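PDB 6M6T: 4-alpha-glucanotransferase from Streptococcus agalactiae, which is an amylomaltase, also known as a disproportionating enzyme, and belongs to the 4-alpha-glucanotransferase family built on the TIM-barrel fold. Local coordinates for residues A[18-23]-A[107-112]; A[12-17]-A[69-74]; A[299-304]-A[325-330]. All blocks are in the same frame, centred on the assembly; numbering follows the deposited sequence.

Interaction 1 (A[18-23]-A[107-112]); sequences GDLGIG and EKRRPV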
loop_
_atom_site.group_PDB
_atom_site.type_symbol
_atom_site.label_atom_id
_atom_site.label_comp_id
_atom_site.label_asym_id
_atom_site.label_seq_id
_atom_site.Cartn_x
_atom_site.Cartn_y
_atom_site.Cartn_z
ATOM N N GLY A 18 1.041 18.261 7.288
ATOM C CA GLY A 18 2.390 18.851 7.205
ATOM C C GLY A 18 2.447 20.091 6.345
ATOM O O GLY A 18 1.415 20.618 5.968
ATOM N N ASP A 19 3.643 20.555 6.038
ATOM C CA ASP A 19 3.734 21.785 5.221
ATOM C C ASP A 19 4.318 21.425 3.857
ATOM O O ASP A 19 4.358 22.289 3.002
ATOM C CB ASP A 19 4.610 22.811 5.938
ATOM C CG ASP A 19 3.925 23.530 7.088
ATOM O OD1 ASP A 19 3.941 22.994 8.210
ATOM O OD2 ASP A 19 3.402 24.634 6.853
ATOM N N LEU A 20 4.706 20.162 3.691
ATOM C CA LEU A 20 5.350 19.669 2.456
ATOM C C LEU A 20 4.333 19.211 1.421
ATOM O O LEU A 20 4.791 18.745 0.395
ATOM C CB LEU A 20 6.296 18.524 2.803
ATOM C CG LEU A 20 7.412 18.865 3.773
ATOM C CD1 LEU A 20 8.452 17.766 3.809
ATOM C CD2 LEU A 20 8.056 20.173 3.394
ATOM N N GLY A 21 3.031 19.287 1.692
ATOM C CA GLY A 21 2.037 18.918 0.667
ATOM C C GLY A 21 1.687 17.455 0.692
ATOM O O GLY A 21 0.885 17.026 -0.096
ATOM N N ILE A 22 2.264 16.733 1.620
ATOM C CA ILE A 22 2.038 15.298 1.683
ATOM C C ILE A 22 2.674 14.782 2.964
ATOM O O ILE A 22 3.742 15.257 3.367
ATOM C CB ILE A 22 2.619 14.593 0.445
ATOM C CG1 ILE A 22 2.177 13.123 0.420
ATOM C CG2 ILE A 22 4.136 14.737 0.411
ATOM C CD1 ILE A 22 1.683 12.674 -0.912
ATOM N N GLY A 23 2.025 13.825 3.621
ATOM C CA GLY A 23 2.591 13.248 4.825
ATOM C C GLY A 23 3.976 12.677 4.593
ATOM O O GLY A 23 4.356 12.299 3.493
ATOM N N GLU A 107 7.810 17.444 -9.304
ATOM C CA GLU A 107 8.471 18.644 -9.800
ATOM C C GLU A 107 9.163 19.398 -8.664
ATOM O O GLU A 107 10.370 19.666 -8.724
ATOM C CB GLU A 107 7.444 19.531 -10.518
ATOM C CG GLU A 107 7.906 20.965 -10.833
ATOM C CD GLU A 107 6.759 21.994 -10.851
ATOM O OE1 GLU A 107 6.665 22.823 -9.903
ATOM O OE2 GLU A 107 5.954 21.971 -11.819
ATOM N N LYS A 108 8.422 19.710 -7.596
ATOM C CA LYS A 108 8.919 20.665 -6.615
ATOM C C LYS A 108 9.874 20.061 -5.592
ATOM O O LYS A 108 10.641 20.808 -4.974
ATOM C CB LYS A 108 7.750 21.336 -5.893
ATOM C CG LYS A 108 6.932 22.258 -6.790
ATOM C CD LYS A 108 6.362 23.451 -6.025
ATOM C CE LYS A 108 5.536 24.339 -6.949
ATOM N NZ LYS A 108 4.601 23.530 -7.782
ATOM N N ARG A 109 9.859 18.747 -5.379
ATOM C CA ARG A 109 10.779 18.211 -4.381
ATOM C C ARG A 109 12.198 18.079 -4.903
ATOM O O ARG A 109 13.123 17.927 -4.097
ATOM C CB ARG A 109 10.311 16.843 -3.889
ATOM C CG ARG A 109 8.918 16.833 -3.319
ATOM C CD ARG A 109 8.516 15.423 -2.930
ATOM N NE ARG A 109 9.307 14.891 -1.819
ATOM C CZ ARG A 109 9.109 15.206 -0.542
ATOM N NH1 ARG A 109 8.154 16.065 -0.209
ATOM N NH2 ARG A 109 9.870 14.668 0.401
ATOM N N ARG A 110 12.392 18.149 -6.225
ATOM C CA ARG A 110 13.624 17.632 -6.813
ATOM C C ARG A 110 14.842 18.514 -6.543
ATOM O O ARG A 110 15.885 17.974 -6.137
ATOM C CB ARG A 110 13.412 17.384 -8.310
ATOM C CG ARG A 110 14.531 16.634 -8.967
ATOM C CD ARG A 110 14.721 15.305 -8.297
ATOM N NE ARG A 110 15.826 14.530 -8.861
ATOM C CZ ARG A 110 15.777 13.860 -10.012
ATOM N NH1 ARG A 110 14.675 13.874 -10.760
ATOM N NH2 ARG A 110 16.846 13.187 -10.417
ATOM N N PRO A 111 14.809 19.841 -6.766
ATOM C CA PRO A 111 15.923 20.686 -6.281
ATOM C C PRO A 111 16.335 20.399 -4.843
ATOM O O PRO A 111 17.536 20.322 -4.543
ATOM C CB PRO A 111 15.360 22.112 -6.407
ATOM C CG PRO A 111 13.868 21.944 -6.660
ATOM C CD PRO A 111 13.777 20.656 -7.424
ATOM N N VAL A 112 15.354 20.216 -3.952
ATOM C CA VAL A 112 15.615 20.030 -2.524
ATOM C C VAL A 112 16.325 18.702 -2.262
ATOM O O VAL A 112 17.343 18.641 -1.546
ATOM C CB VAL A 112 14.293 20.104 -1.742
ATOM C CG1 VAL A 112 14.565 20.043 -0.250
ATOM C CG2 VAL A 112 13.475 21.330 -2.162
#
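Arg109 is the one residue of helix 105-122 that meets the loop segment 18-23 here, and it shows how a long charged side chain can also serve in apolar packing. The backbones stay well apart, with Leu20 CA and Arg109 CA 8.9 Å from each other, and the arginine bridges the interval. CG beside the backbone N and an extended next bond (chi2 177°), followed by a bend at chi3 (66°), bring the guanidinium to the loop, where the contacts are loose and purely van der Waals. Leu20 CB comes to the edge of that group, near its plane, at 4.3 Å from NH1. Ile22 CG2 approaches the same NH1 obliquely, also at 4.3 Å.

The polar interactions lie around this contact. Arg109 NH2 makes a weak hydrogen bond to Ile72 O, just ahead of helix 74-78. On the helix itself, Lys108 NZ forms a salt bridge with Glu107 OE1, 3.0 Å long, reaching the oxygen from above the carboxylate plane.

Backbone shape supplies a third element. Gly21 has a positive phi (89°), a conformation that glycine adopts readily. The side chains before and after it, Leu20 and Ile22, both point toward the helix. Phe74 touches both Leu20 and Arg109.

The arrangement is loop-to-helix packing on a TIM barrel: the loop following strand 6-10 rests against a helix from the long, largely helical connection between barrel strands 43-45 and 212-217.

Interaction 2 (A[12-17]-A[69-74]); sequences HITSLP and THLIDF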
loop_
_atom_site.group_PDB
_atom_site.type_symbol
_atom_site.label_atom_id
_atom_site.label_comp_id
_atom_site.label_asym_id
_atom_site.label_seq_id
_atom_site.Cartn_x
_atom_site.Cartn_y
_atom_site.Cartn_z
ATOM N N HIS A 12 -2.693 5.948 5.730
ATOM C CA HIS A 12 -1.442 5.925 5.009
ATOM C C HIS A 12 -0.588 7.125 5.394
ATOM O O HIS A 12 -1.099 8.207 5.707
ATOM C CB HIS A 12 -1.692 5.918 3.503
ATOM C CG HIS A 12 -0.498 5.506 2.711
ATOM N ND1 HIS A 12 -0.397 5.715 1.356
ATOM C CD2 HIS A 12 0.653 4.898 3.088
ATOM C CE1 HIS A 12 0.762 5.244 0.927
ATOM N NE2 HIS A 12 1.421 4.747 1.960
ATOM N N ILE A 13 0.730 6.915 5.353
ATOM C CA ILE A 13 1.703 7.982 5.530
ATOM C C ILE A 13 1.351 9.215 4.708
ATOM O O ILE A 13 1.700 10.333 5.082
ATOM C CB ILE A 13 3.094 7.443 5.165
ATOM C CG1 ILE A 13 3.276 6.037 5.748
ATOM C CG2 ILE A 13 4.178 8.424 5.604
ATOM C CD1 ILE A 13 3.718 6.015 7.152
ATOM N N THR A 14 0.658 9.048 3.580
ATOM C CA THR A 14 0.385 10.235 2.777
ATOM C C THR A 14 -0.642 11.133 3.459
ATOM O O THR A 14 -0.582 12.354 3.313
ATOM C CB THR A 14 -0.053 9.853 1.345
ATOM O OG1 THR A 14 -1.448 9.520 1.290
ATOM C CG2 THR A 14 0.750 8.693 0.844
ATOM N N SER A 15 -1.551 10.561 4.245
ATOM C CA SER A 15 -2.656 11.334 4.806
ATOM C C SER A 15 -2.280 12.117 6.065
ATOM O O SER A 15 -3.083 12.939 6.528
ATOM C CB SER A 15 -3.844 10.412 5.108
ATOM O OG SER A 15 -4.037 9.454 4.091
ATOM N N LEU A 16 -1.095 11.886 6.628
ATOM C CA LEU A 16 -0.589 12.704 7.721
ATOM C C LEU A 16 -0.636 14.175 7.312
ATOM O O LEU A 16 -0.674 14.477 6.117
ATOM C CB LEU A 16 0.840 12.291 8.079
ATOM C CG LEU A 16 1.078 11.146 9.069
ATOM C CD1 LEU A 16 0.183 9.923 8.814
ATOM C CD2 LEU A 16 2.529 10.745 8.983
ATOM N N PRO A 17 -0.623 15.161 8.225
ATOM C CA PRO A 17 -0.598 16.544 7.838
ATOM C C PRO A 17 0.848 17.043 7.799
ATOM O O PRO A 17 1.736 16.322 8.195
ATOM C CB PRO A 17 -1.366 17.241 8.951
ATOM C CG PRO A 17 -1.627 16.179 9.977
ATOM C CD PRO A 17 -0.684 15.048 9.659
ATOM N N THR A 69 9.732 8.195 -2.848
ATOM C CA THR A 69 10.564 9.264 -2.324
ATOM C C THR A 69 9.768 10.473 -1.859
ATOM O O THR A 69 10.329 11.321 -1.159
ATOM C CB THR A 69 11.566 9.694 -3.375
ATOM O OG1 THR A 69 12.688 10.255 -2.709
ATOM C CG2 THR A 69 10.935 10.735 -4.324
ATOM N N HIS A 70 8.487 10.577 -2.216
ATOM C CA HIS A 70 7.697 11.715 -1.763
ATOM C C HIS A 70 7.551 11.752 -0.249
ATOM O O HIS A 70 7.228 12.801 0.310
ATOM C CB HIS A 70 6.315 11.689 -2.411
ATOM C CG HIS A 70 6.339 11.956 -3.880
ATOM N ND1 HIS A 70 5.204 11.916 -4.661
ATOM C CD2 HIS A 70 7.361 12.275 -4.709
ATOM C CE1 HIS A 70 5.527 12.196 -5.912
ATOM N NE2 HIS A 70 6.830 12.413 -5.969
ATOM N N LEU A 71 7.776 10.637 0.426
ATOM C CA LEU A 71 7.542 10.552 1.853
ATOM C C LEU A 71 8.764 10.937 2.668
ATOM O O LEU A 71 8.675 10.968 3.899
ATOM C CB LEU A 71 7.083 9.137 2.234
ATOM C CG LEU A 71 5.925 8.590 1.406
ATOM C CD1 LEU A 71 5.332 7.343 2.047
ATOM C CD2 LEU A 71 4.873 9.659 1.230
ATOM N N ILE A 72 9.890 11.243 2.025
ATOM C CA ILE A 72 11.059 11.718 2.761
ATOM C C ILE A 72 10.769 13.089 3.364
ATOM O O ILE A 72 10.137 13.956 2.732
ATOM C CB ILE A 72 12.292 11.741 1.846
ATOM C CG1 ILE A 72 12.964 10.370 1.891
ATOM C CG2 ILE A 72 13.268 12.832 2.265
ATOM C CD1 ILE A 72 14.091 10.249 0.933
ATOM N N ASP A 73 11.193 13.283 4.610
ATOM C CA ASP A 73 10.869 14.501 5.335
ATOM C C ASP A 73 12.007 15.496 5.205
ATOM O O ASP A 73 13.160 15.176 5.519
ATOM C CB ASP A 73 10.590 14.228 6.813
ATOM C CG ASP A 73 10.145 15.479 7.556
ATOM O OD1 ASP A 73 9.155 16.123 7.121
ATOM O OD2 ASP A 73 10.795 15.811 8.568
ATOM N N PHE A 74 11.671 16.706 4.761
ATOM C CA PHE A 74 12.682 17.743 4.670
ATOM C C PHE A 74 13.177 18.182 6.048
ATOM O O PHE A 74 14.354 18.526 6.191
ATOM C CB PHE A 74 12.128 18.928 3.884
ATOM C CG PHE A 74 11.939 18.643 2.427
ATOM C CD1 PHE A 74 12.566 17.554 1.836
ATOM C CD2 PHE A 74 11.139 19.457 1.648
ATOM C CE1 PHE A 74 12.402 17.285 0.497
ATOM C CE2 PHE A 74 10.967 19.189 0.303
ATOM C CZ PHE A 74 11.603 18.102 -0.274
#
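The backbone bond from Ser15 N to His12 O, 2.8 Å, closes a tight turn whose Ile13 and Thr14 together receive Leu71. The turn illustrates how a short, locally bonded piece of chain can offer two successive side chains to one partner. Thr14 N also lies over a face of the His12 imidazole, 3.8 Å above the ring plane and offset toward its rim.

Across the contact everything is apolar, and Leu71 divides its two methyls between the neighbours. CD1 lies 3.8 Å from Ile13 CB and 3.9 Å from Ile13 CG2, the two side chains crossing at about a right angle. Ile13 holds CG1 beside its own backbone N (chi1 -43°), which leaves the CG2 branch, anti to that N, to meet the leucine. The other methyl, Leu71 CD2, rests more loosely on Thr14 CG2 at 4.3 Å. The opposing segment has its own turn, closed by Ile72 N to Thr69 O at 3.2 Å, and Leu71 projects from it toward residues 12-17.

All three touching residues are buried where the loops following the adjacent barrel strands 6-10 and 43-45 meet. Beyond Leu71, Asp73 is the N-cap of helix 74-78, accepting from Leu76 N; His70 and Phe74 pack on helix 105-122, and Ile72 on helix 182-208. Leu16 and Pro17, on the other segment, lie against helix 27-38.

Interaction 3 (A[299-304]-A[325-330]); sequences KGFSDY and PELFAT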
loop_
_atom_site.group_PDB
_atom_site.type_symbol
_atom_site.label_atom_id
_atom_site.label_comp_id
_atom_site.label_asym_id
_atom_site.label_seq_id
_atom_site.Cartn_x
_atom_site.Cartn_y
_atom_site.Cartn_z
ATOM N N LYS A 299 -6.852 -13.781 -3.803
ATOM C CA LYS A 299 -7.472 -14.562 -4.866
ATOM C C LYS A 299 -6.468 -14.887 -5.966
ATOM O O LYS A 299 -6.449 -16.004 -6.501
ATOM C CB LYS A 299 -8.670 -13.796 -5.438
ATOM C CG LYS A 299 -9.482 -14.571 -6.490
ATOM C CD LYS A 299 -9.690 -16.036 -6.084
ATOM C CE LYS A 299 -10.185 -16.846 -7.230
ATOM N NZ LYS A 299 -11.204 -16.029 -7.899
ATOM N N GLY A 300 -5.600 -13.929 -6.286
ATOM C CA GLY A 300 -4.619 -14.085 -7.342
ATOM C C GLY A 300 -3.635 -15.213 -7.133
ATOM O O GLY A 300 -2.929 -15.570 -8.088
ATOM N N PHE A 301 -3.557 -15.777 -5.922
ATOM C CA PHE A 301 -2.686 -16.924 -5.691
ATOM C C PHE A 301 -3.396 -18.255 -5.894
ATOM O O PHE A 301 -2.730 -19.291 -5.952
ATOM C CB PHE A 301 -2.064 -16.833 -4.291
ATOM C CG PHE A 301 -1.106 -15.697 -4.166
ATOM C CD1 PHE A 301 0.218 -15.850 -4.548
ATOM C CD2 PHE A 301 -1.540 -14.448 -3.740
ATOM C CE1 PHE A 301 1.110 -14.786 -4.479
ATOM C CE2 PHE A 301 -0.655 -13.376 -3.657
ATOM C CZ PHE A 301 0.670 -13.547 -4.024
ATOM N N SER A 302 -4.720 -18.256 -6.032
ATOM C CA SER A 302 -5.458 -19.452 -6.412
ATOM C C SER A 302 -5.846 -19.441 -7.889
ATOM O O SER A 302 -5.608 -20.418 -8.604
ATOM C CB SER A 302 -6.706 -19.604 -5.530
ATOM O OG SER A 302 -7.767 -18.762 -5.970
ATOM N N ASP A 303 -6.435 -18.341 -8.351
ATOM C CA ASP A 303 -6.928 -18.190 -9.718
ATOM C C ASP A 303 -6.913 -16.698 -10.018
ATOM O O ASP A 303 -7.649 -15.948 -9.371
ATOM C CB ASP A 303 -8.360 -18.732 -9.875
ATOM C CG ASP A 303 -8.448 -20.254 -9.821
ATOM O OD1 ASP A 303 -7.862 -20.905 -10.717
ATOM O OD2 ASP A 303 -9.142 -20.796 -8.906
ATOM N N TYR A 304 -6.104 -16.259 -10.983
ATOM C CA TYR A 304 -6.088 -14.847 -11.368
ATOM C C TYR A 304 -6.767 -14.640 -12.719
ATOM O O TYR A 304 -6.804 -15.533 -13.573
ATOM C CB TYR A 304 -4.668 -14.267 -11.428
ATOM C CG TYR A 304 -3.831 -14.900 -12.495
ATOM C CD1 TYR A 304 -3.215 -16.122 -12.265
ATOM C CD2 TYR A 304 -3.679 -14.309 -13.744
ATOM C CE1 TYR A 304 -2.458 -16.737 -13.232
ATOM C CE2 TYR A 304 -2.922 -14.931 -14.730
ATOM C CZ TYR A 304 -2.309 -16.138 -14.456
ATOM O OH TYR A 304 -1.547 -16.794 -15.380
ATOM N N PRO A 325 -0.895 -23.212 -3.244
ATOM C CA PRO A 325 -0.449 -24.205 -2.243
ATOM C C PRO A 325 1.056 -24.445 -2.199
ATOM O O PRO A 325 1.654 -24.424 -1.110
ATOM C CB PRO A 325 -1.212 -25.465 -2.668
ATOM C CG PRO A 325 -2.467 -24.941 -3.281
ATOM C CD PRO A 325 -2.133 -23.628 -3.928
ATOM N N GLU A 326 1.689 -24.666 -3.358
ATOM C CA GLU A 326 3.133 -24.906 -3.389
ATOM C C GLU A 326 3.907 -23.683 -2.896
ATOM O O GLU A 326 4.842 -23.808 -2.096
ATOM C CB GLU A 326 3.582 -25.294 -4.806
ATOM C CG GLU A 326 2.918 -26.546 -5.372
ATOM C CD GLU A 326 1.472 -26.290 -5.801
ATOM O OE1 GLU A 326 0.636 -27.233 -5.774
ATOM O OE2 GLU A 326 1.176 -25.121 -6.146
ATOM N N LEU A 327 3.526 -22.493 -3.371
ATOM C CA LEU A 327 4.216 -21.269 -2.971
ATOM C C LEU A 327 4.190 -21.108 -1.464
ATOM O O LEU A 327 5.219 -20.826 -0.834
ATOM C CB LEU A 327 3.570 -20.052 -3.632
ATOM C CG LEU A 327 3.820 -18.730 -2.903
ATOM C CD1 LEU A 327 5.236 -18.245 -3.169
ATOM C CD2 LEU A 327 2.814 -17.657 -3.298
ATOM N N PHE A 328 3.018 -21.291 -0.863
ATOM C CA PHE A 328 2.942 -21.007 0.559
ATOM C C PHE A 328 3.558 -22.127 1.391
ATOM O O PHE A 328 4.114 -21.857 2.459
ATOM C CB PHE A 328 1.495 -20.700 0.943
ATOM C CG PHE A 328 1.040 -19.334 0.485
ATOM C CD1 PHE A 328 1.484 -18.185 1.132
ATOM C CD2 PHE A 328 0.203 -19.193 -0.623
ATOM C CE1 PHE A 328 1.083 -16.926 0.707
ATOM C CE2 PHE A 328 -0.200 -17.932 -1.055
ATOM C CZ PHE A 328 0.241 -16.796 -0.382
ATOM N N ALA A 329 3.531 -23.372 0.918
ATOM C CA ALA A 329 4.318 -24.390 1.606
ATOM C C ALA A 329 5.801 -24.043 1.563
ATOM O O ALA A 329 6.523 -24.216 2.555
ATOM C CB ALA A 329 4.072 -25.767 0.995
ATOM N N THR A 330 6.275 -23.551 0.419
ATOM C CA THR A 330 7.684 -23.207 0.310
ATOM C C THR A 330 8.031 -22.073 1.252
ATOM O O THR A 330 9.088 -22.099 1.896
ATOM C CB THR A 330 8.031 -22.834 -1.128
ATOM O OG1 THR A 330 7.499 -23.825 -2.013
ATOM C CG2 THR A 330 9.536 -22.774 -1.309
#
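Phe301 meets two consecutive residues of helix 324-335, Leu327 and Phe328, and is a worked example of one aromatic side chain using different parts of itself for different partners. Its CB lies at the edge of the Phe328 ring, near that ring's plane, 3.9 Å from CE2. One bond further out, Phe301 CG is again 3.9 Å from Phe328 CE2, and here CZ of the same ring stands over one face of Phe301, displaced toward the rim. The ring then passes to Leu327: CD1 and CE1 of Phe301 lie 3.4 Å and 3.5 Å from Leu327 CD2, a methyl that approaches obliquely. Toward its outer end the ring leaves the helix, and elsewhere it meets Trp279 edge-to-face.

The two phenylalanines form a T-shaped pair, the edge of Phe328 directed at the face of Phe301, with centroids 5.5 Å apart and planes at 67°. Leu327 CD2 fills the corner, since it also sits 3.8 Å above one face of the Phe328 ring. Leucine CG anti to the backbone N (chi1 157°) brings the methyl there.

Polar bonds shape both backbones behind these rings. Lys299 O is gripped by three donors, Ser302 N, Asp303 N and Ser302 OG; the hydroxyl, at 3.1 Å, lies in the carbonyl plane on a lone pair. On the helix, Glu326 O takes Thr330 N and Thr330 OG1 from opposite faces of its plane.

Leu355 of helix 350-359 touches both phenylalanines. Residues 299-302 lead from barrel strand 292-295 into strand 303-308 of the four-stranded antiparallel sheet, while helix 324-335 brings the chain back to barrel strand 340-342.

Overall arrangement
Interactions 1 and 2 form one continuous patch, their centres 9 Å apart. Segments 12-17 and 18-23 follow each other in the chain, and a probable hydrogen bond from Gly23 N to Thr14 O (3.0 Å) folds the second back on the first. Gly23 O packs on Leu71 CD2, and Arg109 of interaction 1 lies against the backbone of His70 and Ile72 in interaction 2. Interaction 3 stands on the other side of the chain's centre, its centre 33 Å from that of interaction 2 and 39 Å from that of interaction 1. It is also nearer to bound glycan: the side chain of Phe301 is about 10 Å from an AC1 unit, and that of Thr14 about 14 Å from one. Lys299 NZ hydrogen-bonds to Tyr347 O, the carbonyl of a pocket residue.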